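Local structure of polyguluronate lyase (Corynebacterium sp., 1UAI) at residues Ala116-Phe128 and Phe158-Tyr172. The protein is an alginate lyase of jellyroll beta-sandwich fold that probably cleaves poly(alpha-L-guluronate) chains. Sequence-based numbering, arbitrary orientation.
Sequences AQIHDGDDDVTVF and FEGKFVVSGGKIKVY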
loop_
_atom_site.group_PDB
_atom_site.type_symbol
_atom_site.label_atom_id
_atom_site.label_comp_id
_atom_site.label_asym_id
_atom_site.label_seq_id
_atom_site.Cartn_x
_atom_site.Cartn_y
_atom_site.Cartn_z
ATOM N N ALA A 116 -1.159 -0.791 -3.236
ATOM C CA ALA A 116 -0.336 0.350 -3.607
ATOM C C ALA A 116 -1.252 1.466 -4.051
ATOM O O ALA A 116 -2.337 1.212 -4.580
ATOM C CB ALA A 116 0.621 -0.021 -4.733
ATOM N N GLN A 117 -0.834 2.705 -3.839
ATOM C CA GLN A 117 -1.669 3.808 -4.265
ATOM C C GLN A 117 -0.989 5.145 -4.448
ATOM O O GLN A 117 0.180 5.339 -4.100
ATOM C CB GLN A 117 -2.861 3.992 -3.301
ATOM C CG GLN A 117 -2.610 3.669 -1.822
ATOM C CD GLN A 117 -3.754 4.112 -0.899
ATOM O OE1 GLN A 117 -3.829 3.696 0.261
ATOM N NE2 GLN A 117 -4.635 4.967 -1.406
ATOM N N ILE A 118 -1.740 6.037 -5.084
ATOM C CA ILE A 118 -1.365 7.431 -5.236
ATOM C C ILE A 118 -2.527 8.045 -4.470
ATOM O O ILE A 118 -3.693 7.718 -4.721
ATOM C CB ILE A 118 -1.401 7.959 -6.685
ATOM C CG1 ILE A 118 -0.232 7.382 -7.484
ATOM C CG2 ILE A 118 -1.324 9.495 -6.671
ATOM C CD1 ILE A 118 -0.212 7.820 -8.930
ATOM N N HIS A 119 -2.203 8.903 -3.515
ATOM C CA HIS A 119 -3.205 9.551 -2.682
ATOM C C HIS A 119 -2.861 11.035 -2.694
ATOM O O HIS A 119 -1.708 11.395 -2.929
ATOM C CB HIS A 119 -3.082 8.987 -1.259
ATOM C CG HIS A 119 -4.280 9.223 -0.392
ATOM N ND1 HIS A 119 -4.625 10.468 0.091
ATOM C CD2 HIS A 119 -5.201 8.360 0.099
ATOM C CE1 HIS A 119 -5.706 10.360 0.843
ATOM N NE2 HIS A 119 -6.075 9.093 0.864
ATOM N N ASP A 120 -3.845 11.904 -2.494
ATOM C CA ASP A 120 -3.524 13.323 -2.427
ATOM C C ASP A 120 -4.109 13.930 -1.162
ATOM O O ASP A 120 -4.410 13.207 -0.215
ATOM C CB ASP A 120 -3.963 14.093 -3.691
ATOM C CG ASP A 120 -5.465 14.094 -3.919
ATOM O OD1 ASP A 120 -6.241 13.800 -2.989
ATOM O OD2 ASP A 120 -5.867 14.422 -5.058
ATOM N N GLY A 121 -4.256 15.249 -1.131
ATOM C CA GLY A 121 -4.783 15.894 0.057
ATOM C C GLY A 121 -6.250 15.634 0.341
ATOM O O GLY A 121 -6.730 15.922 1.439
ATOM N N ASP A 122 -6.966 15.080 -0.631
ATOM C CA ASP A 122 -8.390 14.810 -0.466
ATOM C C ASP A 122 -8.766 13.345 -0.300
ATOM O O ASP A 122 -9.628 13.019 0.513
ATOM C CB ASP A 122 -9.164 15.395 -1.644
ATOM C CG ASP A 122 -9.163 16.904 -1.641
ATOM O OD1 ASP A 122 -9.763 17.494 -0.717
ATOM O OD2 ASP A 122 -8.558 17.498 -2.556
ATOM N N ASP A 123 -8.138 12.462 -1.071
ATOM C CA ASP A 123 -8.459 11.041 -0.979
ATOM C C ASP A 123 -7.586 10.228 -1.932
ATOM O O ASP A 123 -6.644 10.756 -2.525
ATOM C CB ASP A 123 -9.944 10.838 -1.302
ATOM C CG ASP A 123 -10.447 9.460 -0.917
ATOM O OD1 ASP A 123 -10.111 8.983 0.188
ATOM O OD2 ASP A 123 -11.196 8.862 -1.715
ATOM N N ASP A 124 -7.883 8.939 -2.064
ATOM C CA ASP A 124 -7.110 8.095 -2.964
ATOM C C ASP A 124 -7.397 8.511 -4.403
ATOM O O ASP A 124 -8.532 8.841 -4.752
ATOM C CB ASP A 124 -7.443 6.612 -2.742
ATOM C CG ASP A 124 -8.913 6.299 -2.937
ATOM O OD1 ASP A 124 -9.761 7.031 -2.390
ATOM O OD2 ASP A 124 -9.220 5.305 -3.628
ATOM N N VAL A 125 -6.358 8.509 -5.230
ATOM C CA VAL A 125 -6.477 8.907 -6.628
ATOM C C VAL A 125 -6.618 7.680 -7.525
ATOM O O VAL A 125 -7.514 7.611 -8.365
ATOM C CB VAL A 125 -5.247 9.742 -7.047
ATOM C CG1 VAL A 125 -5.365 10.167 -8.502
ATOM C CG2 VAL A 125 -5.127 10.963 -6.143
ATOM N N THR A 126 -5.722 6.719 -7.343
ATOM C CA THR A 126 -5.743 5.472 -8.097
ATOM C C THR A 126 -4.935 4.469 -7.288
ATOM O O THR A 126 -3.880 4.805 -6.748
ATOM C CB THR A 126 -5.137 5.640 -9.515
ATOM O OG1 THR A 126 -5.050 4.358 -10.149
ATOM C CG2 THR A 126 -3.758 6.274 -9.454
ATOM N N VAL A 127 -5.446 3.246 -7.180
ATOM C CA VAL A 127 -4.775 2.215 -6.401
ATOM C C VAL A 127 -4.864 0.847 -7.073
ATOM O O VAL A 127 -5.669 0.641 -7.985
ATOM C CB VAL A 127 -5.410 2.087 -4.975
ATOM C CG1 VAL A 127 -5.738 3.459 -4.412
ATOM C CG2 VAL A 127 -6.667 1.229 -5.027
ATOM N N PHE A 128 -4.009 -0.069 -6.621
ATOM C CA PHE A 128 -4.014 -1.454 -7.090
ATOM C C PHE A 128 -4.898 -2.141 -6.053
ATOM O O PHE A 128 -4.542 -2.227 -4.872
ATOM C CB PHE A 128 -2.604 -2.048 -7.068
ATOM C CG PHE A 128 -1.770 -1.694 -8.272
ATOM C CD1 PHE A 128 -1.460 -2.661 -9.226
ATOM C CD2 PHE A 128 -1.281 -0.403 -8.448
ATOM C CE1 PHE A 128 -0.676 -2.349 -10.337
ATOM C CE2 PHE A 128 -0.495 -0.079 -9.555
ATOM C CZ PHE A 128 -0.194 -1.055 -10.499
ATOM N N PHE A 158 4.092 -9.569 -8.794
ATOM C CA PHE A 158 3.948 -8.799 -10.020
ATOM C C PHE A 158 4.647 -7.469 -9.806
ATOM O O PHE A 158 4.929 -7.078 -8.668
ATOM C CB PHE A 158 2.468 -8.574 -10.371
ATOM C CG PHE A 158 1.735 -7.679 -9.406
ATOM C CD1 PHE A 158 1.681 -6.300 -9.606
ATOM C CD2 PHE A 158 1.103 -8.218 -8.293
ATOM C CE1 PHE A 158 1.005 -5.474 -8.705
ATOM C CE2 PHE A 158 0.427 -7.404 -7.389
ATOM C CZ PHE A 158 0.377 -6.030 -7.594
ATOM N N GLU A 159 4.948 -6.791 -10.905
ATOM C CA GLU A 159 5.601 -5.499 -10.833
ATOM C C GLU A 159 4.615 -4.427 -11.264
ATOM O O GLU A 159 4.088 -4.461 -12.377
ATOM C CB GLU A 159 6.838 -5.473 -11.735
ATOM C CG GLU A 159 7.626 -4.173 -11.665
ATOM C CD GLU A 159 8.958 -4.265 -12.385
ATOM O OE1 GLU A 159 9.819 -5.054 -11.944
ATOM O OE2 GLU A 159 9.145 -3.554 -13.393
ATOM N N GLY A 160 4.346 -3.491 -10.364
ATOM C CA GLY A 160 3.443 -2.407 -10.684
ATOM C C GLY A 160 4.239 -1.127 -10.805
ATOM O O GLY A 160 5.318 -0.997 -10.222
ATOM N N LYS A 161 3.726 -0.185 -11.582
ATOM C CA LYS A 161 4.404 1.089 -11.733
ATOM C C LYS A 161 3.435 2.225 -11.995
ATOM O O LYS A 161 2.487 2.082 -12.769
ATOM C CB LYS A 161 5.427 1.043 -12.877
ATOM C CG LYS A 161 6.192 2.357 -13.059
ATOM C CD LYS A 161 7.336 2.251 -14.060
ATOM C CE LYS A 161 6.842 2.034 -15.480
ATOM N NZ LYS A 161 7.969 2.046 -16.458
ATOM N N PHE A 162 3.671 3.340 -11.314
ATOM C CA PHE A 162 2.893 4.558 -11.499
ATOM C C PHE A 162 3.882 5.578 -12.054
ATOM O O PHE A 162 4.983 5.723 -11.519
ATOM C CB PHE A 162 2.404 5.149 -10.174
ATOM C CG PHE A 162 1.302 4.388 -9.500
ATOM C CD1 PHE A 162 0.026 4.325 -10.050
ATOM C CD2 PHE A 162 1.519 3.821 -8.249
ATOM C CE1 PHE A 162 -1.020 3.716 -9.355
ATOM C CE2 PHE A 162 0.484 3.211 -7.548
ATOM C CZ PHE A 162 -0.788 3.159 -8.100
ATOM N N VAL A 163 3.502 6.275 -13.118
ATOM C CA VAL A 163 4.341 7.338 -13.664
ATOM C C VAL A 163 3.404 8.526 -13.829
ATOM O O VAL A 163 2.432 8.457 -14.583
ATOM C CB VAL A 163 4.956 6.990 -15.039
ATOM C CG1 VAL A 163 5.775 8.173 -15.548
ATOM C CG2 VAL A 163 5.842 5.765 -14.924
ATOM N N VAL A 164 3.681 9.598 -13.096
ATOM C CA VAL A 164 2.854 10.794 -13.159
ATOM C C VAL A 164 3.635 11.950 -13.761
ATOM O O VAL A 164 4.728 12.283 -13.299
ATOM C CB VAL A 164 2.360 11.219 -11.756
ATOM C CG1 VAL A 164 1.342 12.344 -11.887
ATOM C CG2 VAL A 164 1.760 10.030 -11.027
ATOM N N SER A 165 3.070 12.550 -14.803
ATOM C CA SER A 165 3.691 13.685 -15.472
ATOM C C SER A 165 2.693 14.301 -16.445
ATOM O O SER A 165 1.811 13.612 -16.952
ATOM C CB SER A 165 4.949 13.243 -16.228
ATOM O OG SER A 165 4.631 12.342 -17.273
ATOM N N GLY A 166 2.826 15.601 -16.683
ATOM C CA GLY A 166 1.943 16.285 -17.613
ATOM C C GLY A 166 0.453 16.154 -17.352
ATOM O O GLY A 166 -0.344 16.146 -18.293
ATOM N N GLY A 167 0.074 16.059 -16.083
ATOM C CA GLY A 167 -1.331 15.942 -15.733
ATOM C C GLY A 167 -1.941 14.593 -16.060
ATOM O O GLY A 167 -3.161 14.471 -16.187
ATOM N N LYS A 168 -1.096 13.577 -16.194
ATOM C CA LYS A 168 -1.562 12.234 -16.512
ATOM C C LYS A 168 -0.864 11.194 -15.648
ATOM O O LYS A 168 0.316 11.330 -15.330
ATOM C CB LYS A 168 -1.283 11.906 -17.983
ATOM C CG LYS A 168 -1.932 12.844 -18.987
ATOM C CD LYS A 168 -3.439 12.669 -19.020
ATOM C CE LYS A 168 -4.061 13.521 -20.113
ATOM N NZ LYS A 168 -5.535 13.334 -20.205
ATOM N N ILE A 169 -1.604 10.156 -15.277
ATOM C CA ILE A 169 -1.053 9.063 -14.488
ATOM C C ILE A 169 -1.085 7.810 -15.361
ATOM O O ILE A 169 -2.154 7.380 -15.792
ATOM C CB ILE A 169 -1.890 8.779 -13.221
ATOM C CG1 ILE A 169 -1.957 10.024 -12.331
ATOM C CG2 ILE A 169 -1.282 7.603 -12.459
ATOM C CD1 ILE A 169 -2.904 9.876 -11.148
ATOM N N LYS A 170 0.084 7.248 -15.638
ATOM C CA LYS A 170 0.188 6.026 -16.428
ATOM C C LYS A 170 0.412 4.902 -15.421
ATOM O O LYS A 170 1.326 4.984 -14.601
ATOM C CB LYS A 170 1.381 6.104 -17.380
ATOM C CG LYS A 170 1.299 7.207 -18.418
ATOM C CD LYS A 170 0.282 6.883 -19.492
ATOM C CE LYS A 170 0.357 7.877 -20.638
ATOM N NZ LYS A 170 -0.524 7.469 -21.767
ATOM N N VAL A 171 -0.418 3.865 -15.480
ATOM C CA VAL A 171 -0.306 2.746 -14.548
ATOM C C VAL A 171 0.029 1.465 -15.304
ATOM O O VAL A 171 -0.672 1.090 -16.244
ATOM C CB VAL A 171 -1.617 2.553 -13.758
ATOM C CG1 VAL A 171 -1.390 1.586 -12.609
ATOM C CG2 VAL A 171 -2.115 3.895 -13.240
ATOM N N TYR A 172 1.100 0.801 -14.877
ATOM C CA TYR A 172 1.585 -0.418 -15.519
ATOM C C TYR A 172 1.525 -1.647 -14.620
ATOM O O TYR A 172 1.654 -1.547 -13.400
ATOM C CB TYR A 172 3.043 -0.229 -15.952
ATOM C CG TYR A 172 3.280 0.945 -16.867
ATOM C CD1 TYR A 172 3.380 0.769 -18.244
ATOM C CD2 TYR A 172 3.402 2.236 -16.354
ATOM C CE1 TYR A 172 3.594 1.851 -19.093
ATOM C CE2 TYR A 172 3.615 3.324 -17.193
ATOM C CZ TYR A 172 3.710 3.124 -18.560
ATOM O OH TYR A 172 3.907 4.196 -19.399
#
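I118 and F162 meet between two hairpins that belong to opposite sheets of the jellyroll beta-sandwich. Strand 116-119 runs 13° from parallel to strand 158-165, with axes 8.8 Å apart at closest approach; that spacing and the apolar partners identify face-to-face sheet packing. V125 N and, weakly, T126 N both bond to I118 O, a classic beta bulge that turns both residues toward the other sheet. The F162 ring slots between I118 and F128, both of the 116-128 hairpin. Over one face lies I118, its CG1 3.9 Å from the ring centroid and only 8° off the normal, a CH-pi contact. The opposite face receives the F128 edge in an offset edge-to-face pair, planes at 80°. With CG1 anti to the carbonyl carbon, the extended I118 chain lies along its face, and its CD1 also meets V164 CG2 at 3.6 Å. V125 CG1 packs at 3.6 Å on I169 CD1. T126 turns its methyl CG2 to F162 CE1 (3.7 Å), while its OG1 is hydrogen-bonded to T138 O. F158 completes an aromatic cluster, near parallel to F128 but slid aside, F158 CE1 meeting F128 CD1. Y172 O lies at the F128 ring edge, 3.5 Å from CZ.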